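Local coordinates for purine phosphoribosyltransferase (Pyrococcus horikoshii, PDB 1VDM), which probably transfers a 5-phosphoribosyl group onto a purine base, as type I purine phosphoribosyltransferases do, at residues W139-F142 / P143-F147; W8-V11 / D12-I15; P40-R43 / L44-L48. One frame throughout, in Å; residues are numbered along the deposited sequence.

The three contacts lie on one side of the phosphoribosyltransferase fold. Contact 2, on helix 8-23, stands between the others: its centre is about 14 Å from that of contact 1 and about 12 Å from that of contact 3. Pro143 CB packs 3.3 Å from Trp8 CE2, joining contacts 1 and 2. A salt bridge of 2.6 Å from Asp12 OD1 to Arg43 NH1 joins contacts 2 and 3. Contacts 1 and 3 do not touch, their nearest atoms being about 5 Å apart. In this family the phosphoribosyl-diphosphate loop follows the strand equivalent to 85-90; Phe142 packs on Asp91 and Val92 there, so contact 1 probably borders the active site.

Contact 1. Residues W139-F142 / P143-F147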
loop_
_atom_site.group_PDB
_atom_site.type_symbol
_atom_site.label_atom_id
_atom_site.label_comp_id
_atom_site.label_asym_id
_atom_site.label_seq_id
_atom_site.Cartn_x
_atom_site.Cartn_y
_atom_site.Cartn_z
ATOM N N TRP G 139 -15.628 5.567 -42.511
ATOM C CA TRP G 139 -16.161 4.666 -41.502
ATOM C C TRP G 139 -15.337 4.927 -40.238
ATOM O O TRP G 139 -14.098 5.020 -40.291
ATOM C CB TRP G 139 -16.032 3.205 -41.936
ATOM C CG TRP G 139 -16.446 2.232 -40.864
ATOM C CD1 TRP G 139 -15.634 1.636 -39.940
ATOM C CD2 TRP G 139 -17.776 1.778 -40.578
ATOM N NE1 TRP G 139 -16.375 0.839 -39.097
ATOM C CE2 TRP G 139 -17.692 0.907 -39.466
ATOM C CE3 TRP G 139 -19.031 2.022 -41.152
ATOM C CZ2 TRP G 139 -18.813 0.279 -38.919
ATOM C CZ3 TRP G 139 -20.149 1.396 -40.604
ATOM C CH2 TRP G 139 -20.029 0.534 -39.498
ATOM N N ILE G 140 -16.028 5.072 -39.110
ATOM C CA ILE G 140 -15.353 5.345 -37.848
ATOM C C ILE G 140 -15.159 4.117 -36.968
ATOM O O ILE G 140 -16.119 3.417 -36.634
ATOM C CB ILE G 140 -16.121 6.385 -37.001
ATOM C CG1 ILE G 140 -16.473 7.602 -37.847
ATOM C CG2 ILE G 140 -15.257 6.829 -35.818
ATOM C CD1 ILE G 140 -17.399 8.551 -37.150
ATOM N N VAL G 141 -13.909 3.860 -36.598
ATOM C CA VAL G 141 -13.609 2.752 -35.699
ATOM C C VAL G 141 -13.414 3.383 -34.328
ATOM O O VAL G 141 -12.455 4.116 -34.105
ATOM C CB VAL G 141 -12.313 2.009 -36.078
ATOM C CG1 VAL G 141 -12.084 0.871 -35.104
ATOM C CG2 VAL G 141 -12.404 1.482 -37.502
ATOM N N PHE G 142 -14.342 3.117 -33.420
ATOM C CA PHE G 142 -14.258 3.666 -32.073
ATOM C C PHE G 142 -13.210 2.947 -31.213
ATOM O O PHE G 142 -12.791 1.826 -31.528
ATOM C CB PHE G 142 -15.635 3.626 -31.412
ATOM C CG PHE G 142 -16.615 4.570 -32.027
ATOM C CD1 PHE G 142 -17.600 4.108 -32.901
ATOM C CD2 PHE G 142 -16.545 5.935 -31.755
ATOM C CE1 PHE G 142 -18.510 4.997 -33.496
ATOM C CE2 PHE G 142 -17.449 6.833 -32.348
ATOM C CZ PHE G 142 -18.432 6.363 -33.218
ATOM N N PRO G 143 -12.784 3.586 -30.100
ATOM C CA PRO G 143 -11.776 3.023 -29.191
ATOM C C PRO G 143 -12.177 1.679 -28.591
ATOM O O PRO G 143 -11.320 0.889 -28.208
ATOM C CB PRO G 143 -11.636 4.094 -28.107
ATOM C CG PRO G 143 -12.309 5.296 -28.662
ATOM C CD PRO G 143 -13.418 4.767 -29.491
ATOM N N TRP G 144 -13.478 1.426 -28.509
ATOM C CA TRP G 144 -13.980 0.177 -27.937
ATOM C C TRP G 144 -14.329 -0.901 -28.970
ATOM O O TRP G 144 -14.945 -1.915 -28.635
ATOM C CB TRP G 144 -15.213 0.469 -27.088
ATOM C CG TRP G 144 -16.380 0.953 -27.876
ATOM C CD1 TRP G 144 -17.317 0.185 -28.523
ATOM C CD2 TRP G 144 -16.758 2.322 -28.103
ATOM N NE1 TRP G 144 -18.259 0.999 -29.140
ATOM C CE2 TRP G 144 -17.938 2.311 -28.895
ATOM C CE3 TRP G 144 -16.219 3.553 -27.714
ATOM C CZ2 TRP G 144 -18.580 3.484 -29.299
ATOM C CZ3 TRP G 144 -16.866 4.726 -28.120
ATOM C CH2 TRP G 144 -18.031 4.678 -28.903
ATOM N N GLU G 145 -13.952 -0.679 -30.224
ATOM C CA GLU G 145 -14.246 -1.649 -31.276
ATOM C C GLU G 145 -13.018 -2.438 -31.722
ATOM O O GLU G 145 -11.910 -1.916 -31.743
ATOM C CB GLU G 145 -14.898 -0.934 -32.463
ATOM C CG GLU G 145 -16.375 -0.650 -32.229
ATOM C CD GLU G 145 -16.990 0.302 -33.251
ATOM O OE1 GLU G 145 -18.240 0.397 -33.276
ATOM O OE2 GLU G 145 -16.235 0.953 -34.012
ATOM N N GLU G 146 -13.219 -3.704 -32.067
ATOM C CA GLU G 146 -12.117 -4.556 -32.528
ATOM C C GLU G 146 -11.903 -4.372 -34.044
ATOM O O GLU G 146 -12.779 -3.851 -34.739
ATOM C CB GLU G 146 -12.414 -6.030 -32.202
ATOM C CG GLU G 146 -12.516 -6.367 -30.696
ATOM C CD GLU G 146 -13.655 -5.636 -29.987
ATOM O OE1 GLU G 146 -14.822 -5.773 -30.418
ATOM O OE2 GLU G 146 -13.389 -4.919 -28.994
ATOM N N PHE G 147 -10.735 -4.783 -34.539
ATOM C CA PHE G 147 -10.391 -4.665 -35.956
ATOM C C PHE G 147 -10.542 -5.976 -36.735
ATOM O O PHE G 147 -10.295 -7.061 -36.202
ATOM C CB PHE G 147 -8.931 -4.248 -36.144
ATOM C CG PHE G 147 -8.518 -3.027 -35.383
ATOM C CD1 PHE G 147 -9.447 -2.079 -34.976
ATOM C CD2 PHE G 147 -7.173 -2.784 -35.153
ATOM C CE1 PHE G 147 -9.034 -0.911 -34.363
ATOM C CE2 PHE G 147 -6.753 -1.616 -34.539
ATOM C CZ PHE G 147 -7.684 -0.679 -34.146
HETATM O O HOH W 1 -16.110 -0.395 -36.435
#
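Phe142 and Glu145 are the first and last residues of a type I beta turn that follows strand 139-141, one of two parallel strands in a small sheet with strand 3-5. Two hydrogen bonds close the turn. The amide of Glu145 reaches Phe142 O at 3.1 Å. In return, the extended Glu145 side chain brings OE2 within 2.9 Å of Phe142 N, which meets it from above the carboxylate plane with an N-H...O angle of 163°. Glutamate suits this place because two methylenes before the carboxylate let it reach back to that amide. OE2 also accepts a bond of 2.8 Å from water 1, whose oxygen is itself the acceptor for Trp139 NE1 at 2.9 Å, so the indole is tied to the turn through solvent.

The apolar contacts form two groups. Val141 CG1 meets the edge of the Phe147 ring, 3.6 Å from CE1, and that ring stands edge-to-face with Tyr5. Phe142, packed on Leu6, Leu119 and Val92, probably sets the turn beside the active site. The indole of Trp144 is folded back on it by a chi1 of 66°. Their planes are nearly parallel, 8° apart, but shifted so that little of one ring lies above the other. What covers the six-membered ring of Trp144 is the methylene of Phe142: CB lies 3.4 Å from its centroid, almost exactly on the ring normal, a CH-pi contact.

Contact 2. Residues W8-V11 / D12-I15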
loop_
_atom_site.group_PDB
_atom_site.type_symbol
_atom_site.label_atom_id
_atom_site.label_comp_id
_atom_site.label_asym_id
_atom_site.label_seq_id
_atom_site.Cartn_x
_atom_site.Cartn_y
_atom_site.Cartn_z
ATOM N N TRP G 8 -9.405 7.100 -27.185
ATOM C CA TRP G 8 -10.252 7.253 -25.995
ATOM C C TRP G 8 -10.205 8.702 -25.498
ATOM O O TRP G 8 -11.203 9.211 -25.007
ATOM C CB TRP G 8 -9.817 6.306 -24.863
ATOM C CG TRP G 8 -10.419 4.939 -24.926
ATOM C CD1 TRP G 8 -9.764 3.769 -25.187
ATOM C CD2 TRP G 8 -11.795 4.592 -24.733
ATOM N NE1 TRP G 8 -10.644 2.717 -25.171
ATOM C CE2 TRP G 8 -11.898 3.190 -24.896
ATOM C CE3 TRP G 8 -12.952 5.324 -24.441
ATOM C CZ2 TRP G 8 -13.110 2.505 -24.778
ATOM C CZ3 TRP G 8 -14.161 4.644 -24.325
ATOM C CH2 TRP G 8 -14.229 3.245 -24.494
ATOM N N TRP G 9 -9.052 9.357 -25.635
ATOM C CA TRP G 9 -8.938 10.742 -25.194
ATOM C C TRP G 9 -9.830 11.609 -26.090
ATOM O O TRP G 9 -10.435 12.583 -25.613
ATOM C CB TRP G 9 -7.484 11.236 -25.245
ATOM C CG TRP G 9 -7.236 12.618 -24.633
ATOM C CD1 TRP G 9 -6.299 13.524 -25.039
ATOM C CD2 TRP G 9 -7.924 13.233 -23.518
ATOM N NE1 TRP G 9 -6.360 14.659 -24.262
ATOM C CE2 TRP G 9 -7.347 14.509 -23.325
ATOM C CE3 TRP G 9 -8.969 12.828 -22.672
ATOM C CZ2 TRP G 9 -7.779 15.389 -22.323
ATOM C CZ3 TRP G 9 -9.400 13.699 -21.683
ATOM C CH2 TRP G 9 -8.803 14.971 -21.516
ATOM N N GLN G 10 -9.920 11.250 -27.376
ATOM C CA GLN G 10 -10.779 11.981 -28.294
ATOM C C GLN G 10 -12.220 11.793 -27.860
ATOM O O GLN G 10 -13.016 12.729 -27.914
ATOM C CB GLN G 10 -10.613 11.493 -29.742
ATOM C CG GLN G 10 -9.380 12.040 -30.456
ATOM C CD GLN G 10 -9.245 11.519 -31.874
ATOM O OE1 GLN G 10 -9.172 10.307 -32.094
ATOM N NE2 GLN G 10 -9.208 12.434 -32.848
ATOM N N VAL G 11 -12.568 10.590 -27.421
ATOM C CA VAL G 11 -13.937 10.348 -26.987
ATOM C C VAL G 11 -14.241 11.033 -25.647
ATOM O O VAL G 11 -15.348 11.537 -25.438
ATOM C CB VAL G 11 -14.239 8.825 -26.895
ATOM C CG1 VAL G 11 -15.608 8.592 -26.277
ATOM C CG2 VAL G 11 -14.203 8.215 -28.290
ATOM N N ASP G 12 -13.265 11.064 -24.741
ATOM C CA ASP G 12 -13.474 11.716 -23.449
ATOM C C ASP G 12 -13.667 13.225 -23.640
ATOM O O ASP G 12 -14.620 13.805 -23.123
ATOM C CB ASP G 12 -12.300 11.449 -22.494
ATOM C CG ASP G 12 -12.578 10.304 -21.524
ATOM O OD1 ASP G 12 -13.754 10.082 -21.166
ATOM O OD2 ASP G 12 -11.612 9.637 -21.103
ATOM N N ARG G 13 -12.770 13.857 -24.385
ATOM C CA ARG G 13 -12.893 15.285 -24.635
ATOM C C ARG G 13 -14.203 15.638 -25.349
ATOM O O ARG G 13 -14.817 16.678 -25.074
ATOM C CB ARG G 13 -11.715 15.787 -25.458
ATOM C CG ARG G 13 -10.444 15.903 -24.675
ATOM C CD ARG G 13 -9.362 16.484 -25.545
ATOM N NE ARG G 13 -8.736 15.488 -26.405
ATOM C CZ ARG G 13 -7.771 15.763 -27.272
ATOM N NH1 ARG G 13 -7.329 17.006 -27.408
ATOM N NH2 ARG G 13 -7.215 14.789 -27.968
ATOM N N ALA G 14 -14.629 14.767 -26.258
ATOM C CA ALA G 14 -15.862 14.988 -26.998
ATOM C C ALA G 14 -17.046 14.897 -26.054
ATOM O O ALA G 14 -17.990 15.681 -26.152
ATOM C CB ALA G 14 -16.005 13.953 -28.107
ATOM N N ILE G 15 -17.000 13.926 -25.147
ATOM C CA ILE G 15 -18.079 13.742 -24.187
ATOM C C ILE G 15 -18.146 14.912 -23.213
ATOM O O ILE G 15 -19.231 15.341 -22.838
ATOM C CB ILE G 15 -17.899 12.438 -23.388
ATOM C CG1 ILE G 15 -18.146 11.238 -24.294
ATOM C CG2 ILE G 15 -18.862 12.406 -22.202
ATOM C CD1 ILE G 15 -17.958 9.917 -23.588
#
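Trp9 and Arg13, one helical turn apart near the start of helix 8-23, form the tight part of this contact. The indole, with CG anti to the backbone N (chi1 -173°), is laid beside the next turn, where the arginine covers one of its faces along much of its length. Arg13 CG sits over the six-membered ring, 3.5 Å from its centroid, as a CH-pi contact. A bend at chi3 (-82°) then lays the guanidinium flat on the pyrrole end, the planes 15° apart and CZ 3.8 Å from the five-membered centroid: a stacked cation-pi pair. Arginine suits the place because it supplies both a greasy stem and a flat charged end. Its NE also makes a weak hydrogen bond of 3.5 Å to Trp9 O, which lies at the guanidinium edge and already accepts Arg13 N at 2.9 Å. Asp12 CB closes in on the same indole, 3.6 Å from CE3.

Elsewhere the two segments share fewer contacts, because their side chains pack mainly on other parts of the structure. Val11 CG1 and Ile15 CD1 make a single methyl contact of 3.8 Å, on the face turned to Pro143 and helix 38-47. Ala14 adds little side chain here, and its methyl touches Val133. Gln10 starts away from the following turn, and its OE1 accepts a bond from Thr7 N. The Trp8 indole turns to a neighbouring subunit, where NE1 bonds Asp12, while its carbonyl accepts Asp12 N of its own chain at 2.8 Å.

Beyond the stack, Trp9 NE1 donates to Pro143 O and Arg13 NH1 to Glu145 O of another subunit. The chemistry suggests that the indole face eases the burial of the arginine charge and that the stack helps fix these two donors at the subunit interface.

Contact 3. Residues P40-R43 / L44-L48; sequences PAVR and LSHIL
Pro40, Ala41, Val42 and Arg43 give their carbonyl oxygens to the amides of Leu44, Ser45, His46 and Ile47 in regular alpha-helical fashion, the bond from Ile47 N to Arg43 O being 2.9 Å long and nearly straight at 177°, and Leu48 N still bonds Leu44 O at 3.0 Å as the chain leaves the helix.

Among the side chains, Ile47 reaches back over one face of the Arg43 guanidinium, CD1 lying 3.6 Å from CZ. The arginine suits a buried place here because its charge is met by Asp12. Val42 and His46 run side by side: Val42 CG1 meets the imidazole at its edge, in plane, 3.8 Å from CD2. A chi1 of -180° turns Ser45 OG away from its own amide, and it bonds Ile51 O. Proline fits at 40 because first-turn amides of a helix have no carbonyl a turn earlier to bond.

This is the helix of a beta-alpha-beta unit between strands 29-33 and 53-61. Pro40, Ala41 and Leu44 pack on Val89 of strand 85-90, Val42 and Ser45 on Leu53 of strand 53-61, and Arg43 and Ile47 on Ile15 of helix 8-23.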
loop_
_atom_site.group_PDB
_atom_site.type_symbol
_atom_site.label_atom_id
_atom_site.label_comp_id
_atom_site.label_asym_id
_atom_site.label_seq_id
_atom_site.Cartn_x
_atom_site.Cartn_y
_atom_site.Cartn_z
ATOM N N PRO G 40 -20.825 6.735 -24.520
ATOM C CA PRO G 40 -21.062 8.145 -24.190
ATOM C C PRO G 40 -22.223 8.289 -23.194
ATOM O O PRO G 40 -22.205 9.167 -22.331
ATOM C CB PRO G 40 -21.402 8.776 -25.544
ATOM C CG PRO G 40 -20.790 7.840 -26.546
ATOM C CD PRO G 40 -21.078 6.490 -25.950
ATOM N N ALA G 41 -23.220 7.415 -23.326
ATOM C CA ALA G 41 -24.399 7.430 -22.466
ATOM C C ALA G 41 -24.053 7.276 -20.988
ATOM O O ALA G 41 -24.443 8.104 -20.169
ATOM C CB ALA G 41 -25.363 6.333 -22.887
ATOM N N VAL G 42 -23.330 6.210 -20.653
ATOM C CA VAL G 42 -22.929 5.959 -19.273
ATOM C C VAL G 42 -22.139 7.148 -18.733
ATOM O O VAL G 42 -22.436 7.649 -17.655
ATOM C CB VAL G 42 -22.072 4.660 -19.156
ATOM C CG1 VAL G 42 -21.333 4.622 -17.830
ATOM C CG2 VAL G 42 -22.976 3.448 -19.258
ATOM N N ARG G 43 -21.142 7.594 -19.489
ATOM C CA ARG G 43 -20.330 8.726 -19.078
ATOM C C ARG G 43 -21.180 9.979 -18.843
ATOM O O ARG G 43 -21.001 10.670 -17.836
ATOM C CB ARG G 43 -19.243 9.002 -20.117
ATOM C CG ARG G 43 -18.037 8.078 -20.006
ATOM C CD ARG G 43 -16.766 8.892 -19.798
ATOM N NE ARG G 43 -16.942 9.822 -18.682
ATOM C CZ ARG G 43 -16.184 10.887 -18.466
ATOM N NH1 ARG G 43 -15.185 11.167 -19.288
ATOM N NH2 ARG G 43 -16.441 11.685 -17.438
ATOM N N LEU G 44 -22.111 10.267 -19.753
ATOM C CA LEU G 44 -22.973 11.436 -19.595
ATOM C C LEU G 44 -23.909 11.280 -18.390
ATOM O O LEU G 44 -24.277 12.266 -17.744
ATOM C CB LEU G 44 -23.793 11.683 -20.869
ATOM C CG LEU G 44 -23.053 12.271 -22.075
ATOM C CD1 LEU G 44 -23.987 12.290 -23.286
ATOM C CD2 LEU G 44 -22.557 13.678 -21.762
ATOM N N SER G 45 -24.298 10.045 -18.091
ATOM C CA SER G 45 -25.169 9.795 -16.946
ATOM C C SER G 45 -24.457 10.234 -15.662
ATOM O O SER G 45 -25.072 10.818 -14.774
ATOM C CB SER G 45 -25.517 8.313 -16.848
ATOM O OG SER G 45 -26.363 8.080 -15.737
ATOM N N HIS G 46 -23.161 9.945 -15.583
ATOM C CA HIS G 46 -22.335 10.305 -14.436
ATOM C C HIS G 46 -22.046 11.809 -14.408
ATOM O O HIS G 46 -22.325 12.477 -13.417
ATOM C CB HIS G 46 -21.006 9.534 -14.478
ATOM C CG HIS G 46 -21.128 8.085 -14.116
ATOM N ND1 HIS G 46 -21.251 7.651 -12.814
ATOM C CD2 HIS G 46 -21.144 6.970 -14.886
ATOM C CE1 HIS G 46 -21.335 6.331 -12.796
ATOM N NE2 HIS G 46 -21.273 5.894 -14.040
ATOM N N ILE G 47 -21.498 12.333 -15.506
ATOM C CA ILE G 47 -21.148 13.748 -15.624
ATOM C C ILE G 47 -22.293 14.734 -15.391
ATOM O O ILE G 47 -22.057 15.873 -14.996
ATOM C CB ILE G 47 -20.548 14.062 -17.010
ATOM C CG1 ILE G 47 -19.372 13.133 -17.300
ATOM C CG2 ILE G 47 -20.064 15.503 -17.049
ATOM C CD1 ILE G 47 -18.694 13.410 -18.627
ATOM N N LEU G 48 -23.525 14.310 -15.633
ATOM C CA LEU G 48 -24.661 15.204 -15.454
ATOM C C LEU G 48 -25.449 15.001 -14.157
ATOM O O LEU G 48 -26.647 15.292 -14.104
ATOM C CB LEU G 48 -25.607 15.082 -16.651
ATOM C CG LEU G 48 -25.051 15.517 -18.010
ATOM C CD1 LEU G 48 -26.085 15.227 -19.080
ATOM C CD2 LEU G 48 -24.704 16.997 -17.993
#